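PDB 4AX2: RAP1B from Serratia marcescens, which probably acts as an immunity protein that protects the bacterium against a cognate amidase toxin delivered by its own type VI secretion system. Local coordinates for residues A[37-42]-A[113-118]; A[43-48]-A[84-89]; A[70-75]-A[126-131]. All blocks are in the same frame, centred on the assembly; numbering follows the deposited sequence. Where two conformers were deposited one is given.

In the fold
All three contacts tie together a helical chain without strands, and helix 33-49 takes part in the first two. Contact 1, about 6 Å from the chain centre (centre to centre), is buried; side-chain hydrogen bonds cross it, and its polar ends run on into the second subunit. Contact 2 uses the later turns of the same helix against helix 75-89; it is partly buried, holds Cys45 of the disulfide, and has apolar contact but no hydrogen bond across it. The two touch through Leu114 and Ile86. Contact 3, about 14 Å out between centres, joins two loops by backbone-to-backbone hydrogen bonds. Its inner face meets contact 1 where Met71 and Ile128 pack on Val37.

Contact 1 of 3, residues A[37-42]-A[113-118]; sequences VKELAL and RLYHSP. With EDO (1,2-ethanediol), chain F.
The backbones of 37-42 and 113-118 come closest at Leu42 and Tyr115, whose CA atoms are 5.7 Å apart; the first segment is wholly helical, while the second runs from helix 107-116 toward helix 118-126. Tyr115 has the largest share of the contact, burying 137 Å² against 37-42. Its first torsion (chi1 178°) sets the ring opposite the main-chain N and sends it across helix 33-49, its edge near Lys38 O and Glu39 OE2, and Leu42 CD2 sits over the centre of one face in a CH-pi contact, 3.8 Å from the ring centroid. A tyrosine suits this place because its ring packs in the interior while its hydroxyl extends to a polar partner: Tyr115 OH donates to the syn lone pair of Glu39 OE2 at 2.7 Å, with carboxylate and ring planes 71° apart. The contact lies among the packed helices of a fold assigned to the type VI amidase immunity family and forms part of the interface between the two subunits, since Glu39 OE1 is bonded to His116 NE2 of the second subunit. Gln35 also bonds Glu39 OE2. Lys38 lays its CB 3.7 Å from Tyr115 CE1, then bends at chi2 and chi3 to bring NZ into the carbonyl plane of Tyr115 O, 3.1 Å away, a reach that suits a long, flexible lysine. Ser117 OG bonds Leu114 O at 2.7 Å and caps the following helix at Leu120 N.

Contact 2 of 3, residues A[43-48]-A[84-89]; sequences SRCLAQ and VLIDKY. With EDO (1,2-ethanediol), chain G.
Ile86 meets Arg44, Cys45 and Gln48 through two branches set by its first torsion: at chi1 -69° CG1 lies beside the backbone N and carries CD1 to Arg44, while CG2, anti to that N, faces Cys45 and Gln48. Ile86 CD1 rests 3.9 Å from Arg44 CB, against the start of a chain that crosses it at about a right angle. The aliphatic part of Arg44 thus packs on isoleucine while its guanidinium group bonds Asn65 and Asn83. Ile86 CG2 lies 4.1 Å from Cys45 CB, a small residue that leaves room for the branch. On the more exposed side, Gln48 extends beyond CG and brings OE1 within 3.4 Å of Ile86 CG2. Its amide oxygen also lies 3.7 Å from Asp87 OD1; these are two acceptors that would repel, but both are bonded to Lys90 NZ, which probably eases their proximity. No hydrogen bond joins the segments directly. The short axes approach to 10.3 Å and cross at -56°, so that helices 33-49 and 75-89 pack obliquely, and the disulfide Cys45-Cys111 ties the first of them to helix 107-116, whose Leu114 touches both Cys45 and Ile86 in this helical fold.

Contact 3 of 3, residues A[70-75]-A[126-131]; sequences WMPFDI and QLIAGN
Phe73 and Leu127 lie side by side and point the same way, with Phe73 CE1 3.9 Å from Leu127 CB. A chi1 of -176° swings the phenylalanine ring away from its own amide, and its broad apolar surface suits a place beside leucine. Met71 approaches Ile128 differently: the two side chains cross at about a right angle, and Met71 SD meets CD1, the tip of Ile128, at 3.8 Å. Both reach Val37 of helix 33-49, a surface that a pliable thioether and a branched chain can fit. On the more exposed side, the ring of Pro72 lies obliquely to Ile128, with Pro72 CG 4.0 Å from Ile128 CG2, and its CB faces the small methyl of Ala129. Proline suits the inverse gamma turn it centres, because its ring holds phi in the range such a turn needs. In the conformer described, the Asp74 carboxylate lies close to the Leu127 carbonyl, CG 3.3 Å from Leu127 O, but makes no bond across the segments. The backbones form a single beta bridge between Phe73 and Ile128: Ala129 N donates to Pro72 O at 3.0 Å, almost straight at 170°, whereas Asp74 N gives Leu127 O a more bent bond of 2.9 Å at 141°. With Met71 and Ile128 on Val37 and Leu127 on Ile82 of helix 75-89, the chemistry implies a junction held by main-chain bonds together with partly buried apolar packing, without a salt bridge.

Contact 1 of 3, residues A[37-42]-A[113-118]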
loop_
_atom_site.group_PDB
_atom_site.type_symbol
_atom_site.label_atom_id
_atom_site.label_comp_id
_atom_site.label_asym_id
_atom_site.label_seq_id
_atom_site.Cartn_x
_atom_site.Cartn_y
_atom_site.Cartn_z
ATOM N N VAL A 37 5.029 0.774 11.048
ATOM C CA VAL A 37 3.825 1.441 11.506
ATOM C C VAL A 37 2.973 1.844 10.299
ATOM O O VAL A 37 1.751 1.713 10.335
ATOM C CB VAL A 37 4.152 2.676 12.352
ATOM C CG1 VAL A 37 2.872 3.432 12.683
ATOM C CG2 VAL A 37 4.920 2.279 13.628
ATOM N N LYS A 38 3.616 2.355 9.258
ATOM C CA LYS A 38 2.876 2.762 8.029
ATOM C C LYS A 38 2.230 1.563 7.343
ATOM O O LYS A 38 1.122 1.668 6.850
ATOM C CB LYS A 38 3.751 3.540 7.054
ATOM C CG LYS A 38 4.313 4.822 7.649
ATOM C CD LYS A 38 4.460 5.947 6.631
ATOM C CE LYS A 38 5.480 5.655 5.528
ATOM N NZ LYS A 38 5.485 6.682 4.417
ATOM N N GLU A 39 2.919 0.415 7.337
ATOM C CA GLU A 39 2.344 -0.810 6.782
ATOM C C GLU A 39 1.097 -1.201 7.566
ATOM O O GLU A 39 0.099 -1.638 6.981
ATOM C CB GLU A 39 3.321 -1.984 6.821
ATOM C CG GLU A 39 4.678 -1.729 6.189
ATOM C CD GLU A 39 4.604 -1.355 4.725
ATOM O OE1 GLU A 39 4.314 -2.265 3.920
ATOM O OE2 GLU A 39 4.911 -0.196 4.391
ATOM N N LEU A 40 1.163 -1.077 8.894
ATOM C CA LEU A 40 0.003 -1.389 9.725
ATOM C C LEU A 40 -1.148 -0.441 9.371
ATOM O O LEU A 40 -2.289 -0.877 9.155
ATOM C CB LEU A 40 0.354 -1.261 11.217
ATOM C CG LEU A 40 -0.749 -1.525 12.244
ATOM C CD1 LEU A 40 -0.121 -1.914 13.579
ATOM C CD2 LEU A 40 -1.666 -0.315 12.433
ATOM N N ALA A 41 -0.831 0.849 9.301
ATOM C CA ALA A 41 -1.842 1.868 9.011
ATOM C C ALA A 41 -2.511 1.653 7.653
ATOM O O ALA A 41 -3.730 1.718 7.554
ATOM C CB ALA A 41 -1.242 3.275 9.098
ATOM N N LEU A 42 -1.714 1.398 6.626
ATOM C CA LEU A 42 -2.244 1.112 5.281
ATOM C C LEU A 42 -3.151 -0.129 5.299
ATOM O O LEU A 42 -4.279 -0.097 4.801
ATOM C CB LEU A 42 -1.064 0.920 4.317
ATOM C CG LEU A 42 -1.417 0.498 2.880
ATOM C CD1 LEU A 42 -2.455 1.426 2.246
ATOM C CD2 LEU A 42 -0.165 0.436 2.031
ATOM N N ARG A 113 -3.172 7.819 0.069
ATOM C CA ARG A 113 -2.879 9.211 0.471
ATOM C C ARG A 113 -2.441 9.232 1.928
ATOM O O ARG A 113 -1.450 9.858 2.295
ATOM C CB ARG A 113 -4.094 10.118 0.259
ATOM C CG ARG A 113 -3.783 11.594 0.435
ATOM C CD ARG A 113 -5.009 12.493 0.204
ATOM N NE ARG A 113 -5.613 12.290 -1.114
ATOM C CZ ARG A 113 -6.761 11.652 -1.359
ATOM N NH1 ARG A 113 -7.494 11.158 -0.386
ATOM N NH2 ARG A 113 -7.178 11.501 -2.621
ATOM N N LEU A 114 -3.207 8.555 2.767
ATOM C CA LEU A 114 -2.819 8.327 4.169
ATOM C C LEU A 114 -1.403 7.790 4.280
ATOM O O LEU A 114 -0.572 8.341 5.002
ATOM C CB LEU A 114 -3.763 7.315 4.814
ATOM C CG LEU A 114 -3.310 6.744 6.178
ATOM C CD1 LEU A 114 -3.386 7.836 7.228
ATOM C CD2 LEU A 114 -4.172 5.568 6.575
ATOM N N TYR A 115 -1.139 6.707 3.561
ATOM C CA TYR A 115 0.132 5.985 3.655
ATOM C C TYR A 115 1.323 6.884 3.352
ATOM O O TYR A 115 2.372 6.709 3.939
ATOM C CB TYR A 115 0.095 4.791 2.698
ATOM C CG TYR A 115 1.333 3.947 2.629
ATOM C CD1 TYR A 115 1.737 3.163 3.705
ATOM C CD2 TYR A 115 2.071 3.880 1.456
ATOM C CE1 TYR A 115 2.849 2.353 3.626
ATOM C CE2 TYR A 115 3.183 3.080 1.363
ATOM C CZ TYR A 115 3.575 2.317 2.459
ATOM O OH TYR A 115 4.686 1.522 2.353
ATOM N N HIS A 116 1.169 7.799 2.400
ATOM C CA HIS A 116 2.245 8.747 2.040
ATOM C C HIS A 116 2.204 10.090 2.753
ATOM O O HIS A 116 3.038 10.971 2.477
ATOM C CB HIS A 116 2.234 8.966 0.526
ATOM C CG HIS A 116 2.483 7.700 -0.273
ATOM N ND1 HIS A 116 3.674 7.071 -0.281
ATOM C CD2 HIS A 116 1.635 6.950 -1.097
ATOM C CE1 HIS A 116 3.597 5.969 -1.074
ATOM N NE2 HIS A 116 2.352 5.907 -1.573
ATOM N N SER A 117 1.245 10.291 3.656
ATOM C CA SER A 117 1.044 11.600 4.274
ATOM C C SER A 117 2.161 11.986 5.220
ATOM O O SER A 117 2.719 11.145 5.935
ATOM C CB SER A 117 -0.317 11.695 5.004
ATOM O OG SER A 117 -0.377 10.813 6.115
ATOM N N PRO A 118 2.486 13.289 5.250
ATOM C CA PRO A 118 3.415 13.768 6.261
ATOM C C PRO A 118 2.908 13.460 7.681
ATOM O O PRO A 118 3.696 13.198 8.570
ATOM C CB PRO A 118 3.454 15.293 6.032
ATOM C CG PRO A 118 2.840 15.541 4.699
ATOM C CD PRO A 118 2.066 14.331 4.290
HETATM C C1 EDO F . 7.609 6.523 0.266
HETATM O O1 EDO F . 6.647 5.679 -0.357
HETATM C C2 EDO F . 7.045 6.977 1.603
HETATM O O2 EDO F . 5.810 7.669 1.397
#

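Contact 2 of 3, residues A[43-48]-A[84-89]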
loop_
_atom_site.group_PDB
_atom_site.type_symbol
_atom_site.label_atom_id
_atom_site.label_comp_id
_atom_site.label_asym_id
_atom_site.label_seq_id
_atom_site.Cartn_x
_atom_site.Cartn_y
_atom_site.Cartn_z
ATOM N N SER A 43 -2.655 -1.221 5.881
ATOM C CA SER A 43 -3.406 -2.473 5.905
ATOM C C SER A 43 -4.742 -2.300 6.625
ATOM O O SER A 43 -5.771 -2.773 6.163
ATOM C CB SER A 43 -2.587 -3.598 6.570
ATOM O OG SER A 43 -1.367 -3.832 5.891
ATOM N N ARG A 44 -4.728 -1.615 7.758
ATOM C CA ARG A 44 -5.973 -1.378 8.493
ATOM C C ARG A 44 -6.920 -0.424 7.769
ATOM O O ARG A 44 -8.116 -0.619 7.779
ATOM C CB ARG A 44 -5.677 -0.892 9.914
ATOM C CG ARG A 44 -6.941 -0.773 10.753
ATOM C CD ARG A 44 -6.645 -0.498 12.201
ATOM N NE ARG A 44 -5.925 -1.593 12.836
ATOM C CZ ARG A 44 -5.163 -1.456 13.916
ATOM N NH1 ARG A 44 -5.015 -0.263 14.506
ATOM N NH2 ARG A 44 -4.572 -2.525 14.429
ATOM N N CYS A 45 -6.382 0.584 7.088
ATOM C CA CYS A 45 -7.208 1.460 6.266
ATOM C C CYS A 45 -7.926 0.613 5.213
ATOM O O CYS A 45 -9.142 0.731 5.025
ATOM C CB CYS A 45 -6.339 2.542 5.612
ATOM S SG CYS A 45 -7.239 3.802 4.703
ATOM N N LEU A 46 -7.177 -0.272 4.559
ATOM C CA LEU A 46 -7.748 -1.139 3.532
ATOM C C LEU A 46 -8.828 -2.055 4.117
ATOM O O LEU A 46 -9.865 -2.237 3.503
ATOM C CB LEU A 46 -6.652 -1.960 2.852
ATOM C CG LEU A 46 -5.653 -1.137 2.037
ATOM C CD1 LEU A 46 -4.452 -1.986 1.579
ATOM C CD2 LEU A 46 -6.366 -0.520 0.839
ATOM N N ALA A 47 -8.577 -2.611 5.304
ATOM C CA ALA A 47 -9.606 -3.398 6.026
ATOM C C ALA A 47 -10.881 -2.604 6.279
ATOM O O ALA A 47 -11.996 -3.131 6.126
ATOM C CB ALA A 47 -9.049 -3.921 7.344
ATOM N N GLN A 48 -10.735 -1.335 6.655
ATOM C CA GLN A 48 -11.889 -0.504 7.025
ATOM C C GLN A 48 -12.697 -0.007 5.841
ATOM O O GLN A 48 -13.900 0.199 5.960
ATOM C CB GLN A 48 -11.451 0.673 7.913
ATOM C CG GLN A 48 -10.955 0.218 9.274
ATOM C CD GLN A 48 -10.497 1.360 10.159
ATOM O OE1 GLN A 48 -10.747 2.528 9.850
ATOM N NE2 GLN A 48 -9.842 1.028 11.285
ATOM N N VAL A 84 -7.622 7.131 14.663
ATOM C CA VAL A 84 -8.103 8.498 14.436
ATOM C C VAL A 84 -7.518 9.076 13.111
ATOM O O VAL A 84 -8.246 9.667 12.312
ATOM C CB VAL A 84 -7.794 9.418 15.627
ATOM C CG1 VAL A 84 -8.031 10.871 15.252
ATOM C CG2 VAL A 84 -8.657 9.053 16.855
ATOM N N LEU A 85 -6.225 8.893 12.892
ATOM C CA LEU A 85 -5.599 9.372 11.641
ATOM C C LEU A 85 -6.202 8.694 10.404
ATOM O O LEU A 85 -6.566 9.376 9.441
ATOM C CB LEU A 85 -4.082 9.223 11.701
ATOM C CG LEU A 85 -3.337 9.834 10.508
ATOM C CD1 LEU A 85 -3.635 11.328 10.392
ATOM C CD2 LEU A 85 -1.853 9.539 10.659
ATOM N N ILE A 86 -6.398 7.374 10.453
ATOM C CA ILE A 86 -7.065 6.660 9.354
ATOM C C ILE A 86 -8.417 7.306 9.078
ATOM O O ILE A 86 -8.784 7.555 7.929
ATOM C CB ILE A 86 -7.259 5.153 9.664
ATOM C CG1 ILE A 86 -5.906 4.420 9.678
ATOM C CG2 ILE A 86 -8.234 4.518 8.668
ATOM C CD1 ILE A 86 -5.938 3.018 10.283
ATOM N N ASP A 87 -9.160 7.599 10.159
ATOM C CA ASP A 87 -10.488 8.164 10.032
ATOM C C ASP A 87 -10.480 9.528 9.343
ATOM O O ASP A 87 -11.453 9.886 8.705
ATOM C CB ASP A 87 -11.187 8.247 11.403
ATOM C CG ASP A 87 -11.591 6.886 11.934
ATOM O OD1 ASP A 87 -11.615 5.927 11.127
ATOM O OD2 ASP A 87 -11.895 6.775 13.156
ATOM N N LYS A 88 -9.379 10.260 9.452
ATOM C CA LYS A 88 -9.250 11.566 8.793
ATOM C C LYS A 88 -8.974 11.450 7.278
ATOM O O LYS A 88 -9.128 12.443 6.549
ATOM C CB LYS A 88 -8.206 12.424 9.519
ATOM C CG LYS A 88 -8.646 12.780 10.942
ATOM C CD LYS A 88 -7.626 13.649 11.676
ATOM C CE LYS A 88 -7.999 13.861 13.140
ATOM N NZ LYS A 88 -6.868 14.447 13.915
ATOM N N TYR A 89 -8.623 10.243 6.807
ATOM C CA TYR A 89 -8.311 9.999 5.380
ATOM C C TYR A 89 -9.317 9.123 4.623
ATOM O O TYR A 89 -9.650 9.403 3.464
ATOM C CB TYR A 89 -6.904 9.399 5.260
ATOM C CG TYR A 89 -5.843 10.451 5.423
ATOM C CD1 TYR A 89 -5.483 10.907 6.675
ATOM C CD2 TYR A 89 -5.220 11.013 4.315
ATOM C CE1 TYR A 89 -4.535 11.912 6.832
ATOM C CE2 TYR A 89 -4.258 12.009 4.459
ATOM C CZ TYR A 89 -3.925 12.461 5.722
ATOM O OH TYR A 89 -2.977 13.444 5.904
HETATM C C1 EDO G . -2.598 14.549 2.822
HETATM O O1 EDO G . -2.498 14.922 4.183
HETATM C C2 EDO G . -1.232 14.196 2.324
HETATM O O2 EDO G . -1.239 14.259 0.910
#

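Contact 3 of 3, residues A[70-75]-A[126-131]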
loop_
_atom_site.group_PDB
_atom_site.type_symbol
_atom_site.label_atom_id
_atom_site.label_comp_id
_atom_site.label_asym_id
_atom_site.label_seq_id
_atom_site.Cartn_x
_atom_site.Cartn_y
_atom_site.Cartn_z
ATOM N N TRP A 70 6.444 -7.162 15.062
ATOM C CA TRP A 70 7.773 -6.910 14.496
ATOM C C TRP A 70 8.295 -5.530 14.766
ATOM O O TRP A 70 9.250 -5.089 14.120
ATOM C CB TRP A 70 7.766 -7.235 12.996
ATOM C CG TRP A 70 7.095 -8.565 12.790
ATOM C CD1 TRP A 70 5.873 -8.828 12.167
ATOM C CD2 TRP A 70 7.544 -9.851 13.321
ATOM N NE1 TRP A 70 5.579 -10.167 12.228
ATOM C CE2 TRP A 70 6.540 -10.835 12.927
ATOM C CE3 TRP A 70 8.658 -10.273 14.038
ATOM C CZ2 TRP A 70 6.668 -12.175 13.246
ATOM C CZ3 TRP A 70 8.774 -11.632 14.367
ATOM C CH2 TRP A 70 7.799 -12.558 13.980
ATOM N N MET A 71 7.691 -4.851 15.736
ATOM C CA MET A 71 8.139 -3.527 16.161
ATOM C C MET A 71 7.792 -3.237 17.614
ATOM O O MET A 71 6.772 -3.706 18.118
ATOM C CB MET A 71 7.474 -2.457 15.280
ATOM C CG MET A 71 5.961 -2.599 15.188
ATOM S SD MET A 71 5.267 -1.105 14.445
ATOM C CE MET A 71 3.554 -1.637 14.253
ATOM N N PRO A 72 8.617 -2.412 18.292
ATOM C CA PRO A 72 8.324 -2.024 19.672
ATOM C C PRO A 72 7.277 -0.890 19.700
ATOM O O PRO A 72 7.575 0.256 20.038
ATOM C CB PRO A 72 9.689 -1.592 20.206
ATOM C CG PRO A 72 10.382 -1.038 19.020
ATOM C CD PRO A 72 9.885 -1.838 17.824
ATOM N N PHE A 73 6.062 -1.259 19.311
ATOM C CA PHE A 73 4.950 -0.346 19.064
ATOM C C PHE A 73 4.274 0.020 20.380
ATOM O O PHE A 73 4.158 -0.814 21.293
ATOM C CB PHE A 73 3.951 -1.077 18.164
ATOM C CG PHE A 73 2.780 -0.255 17.721
ATOM C CD1 PHE A 73 2.962 0.914 16.993
ATOM C CD2 PHE A 73 1.489 -0.680 17.988
ATOM C CE1 PHE A 73 1.876 1.645 16.544
ATOM C CE2 PHE A 73 0.390 0.058 17.561
ATOM C CZ PHE A 73 0.583 1.232 16.850
ATOM N N ASP A 74 3.785 1.246 20.478
ATOM C CA ASP A 74 3.112 1.681 21.708
ATOM C C ASP A 74 1.613 1.375 21.541
ATOM O O ASP A 74 0.855 2.175 21.006
ATOM C CB ASP A 74 3.444 3.163 21.958
ATOM C CG ASP A 74 4.977 3.414 22.113
ATOM O OD1 ASP A 74 5.752 2.439 22.309
ATOM O OD2 ASP A 74 5.411 4.588 22.036
ATOM N N ILE A 75 1.206 0.184 21.963
ATOM C CA ILE A 75 -0.117 -0.319 21.589
ATOM C C ILE A 75 -1.234 0.447 22.308
ATOM O O ILE A 75 -2.248 0.808 21.692
ATOM C CB ILE A 75 -0.252 -1.842 21.849
ATOM C CG1 ILE A 75 -1.515 -2.402 21.178
ATOM C CG2 ILE A 75 -0.300 -2.140 23.344
ATOM C CD1 ILE A 75 -1.691 -1.995 19.735
ATOM N N GLN A 126 6.692 8.687 16.243
ATOM C CA GLN A 126 6.290 8.920 17.637
ATOM C C GLN A 126 5.854 7.654 18.377
ATOM O O GLN A 126 6.032 7.561 19.594
ATOM C CB GLN A 126 5.149 9.942 17.688
ATOM C CG GLN A 126 5.532 11.301 17.128
ATOM C CD GLN A 126 4.380 12.281 17.121
ATOM O OE1 GLN A 126 3.233 11.902 16.882
ATOM N NE2 GLN A 126 4.684 13.557 17.371
ATOM N N LEU A 127 5.323 6.672 17.651
ATOM C CA LEU A 127 4.722 5.484 18.268
ATOM C C LEU A 127 5.685 4.306 18.473
ATOM O O LEU A 127 5.241 3.190 18.817
ATOM C CB LEU A 127 3.516 5.026 17.428
ATOM C CG LEU A 127 2.371 6.050 17.339
ATOM C CD1 LEU A 127 1.225 5.505 16.511
ATOM C CD2 LEU A 127 1.894 6.491 18.729
ATOM N N ILE A 128 6.971 4.542 18.214
ATOM C CA ILE A 128 8.011 3.514 18.338
ATOM C C ILE A 128 8.883 3.809 19.555
ATOM O O ILE A 128 9.408 4.922 19.698
ATOM C CB ILE A 128 8.880 3.413 17.061
ATOM C CG1 ILE A 128 8.032 2.892 15.887
ATOM C CG2 ILE A 128 10.091 2.502 17.279
ATOM C CD1 ILE A 128 7.355 1.547 16.130
ATOM N N ALA A 129 8.988 2.827 20.448
ATOM C CA ALA A 129 9.930 2.909 21.574
ATOM C C ALA A 129 11.351 2.871 21.033
ATOM O O ALA A 129 11.646 2.144 20.079
ATOM C CB ALA A 129 9.704 1.771 22.567
ATOM N N GLY A 130 12.235 3.663 21.632
ATOM C CA GLY A 130 13.583 3.835 21.108
ATOM C C GLY A 130 13.671 4.516 19.749
ATOM O O GLY A 130 12.745 5.226 19.315
ATOM N N ASN A 131 14.802 4.296 19.078
ATOM C CA ASN A 131 15.104 4.896 17.778
ATOM C C ASN A 131 14.171 4.317 16.727
ATOM O O ASN A 131 14.209 3.118 16.475
ATOM C CB ASN A 131 16.550 4.567 17.385
ATOM C CG ASN A 131 17.012 5.280 16.130
ATOM O OD1 ASN A 131 16.215 5.768 15.327
ATOM N ND2 ASN A 131 18.338 5.351 15.961
#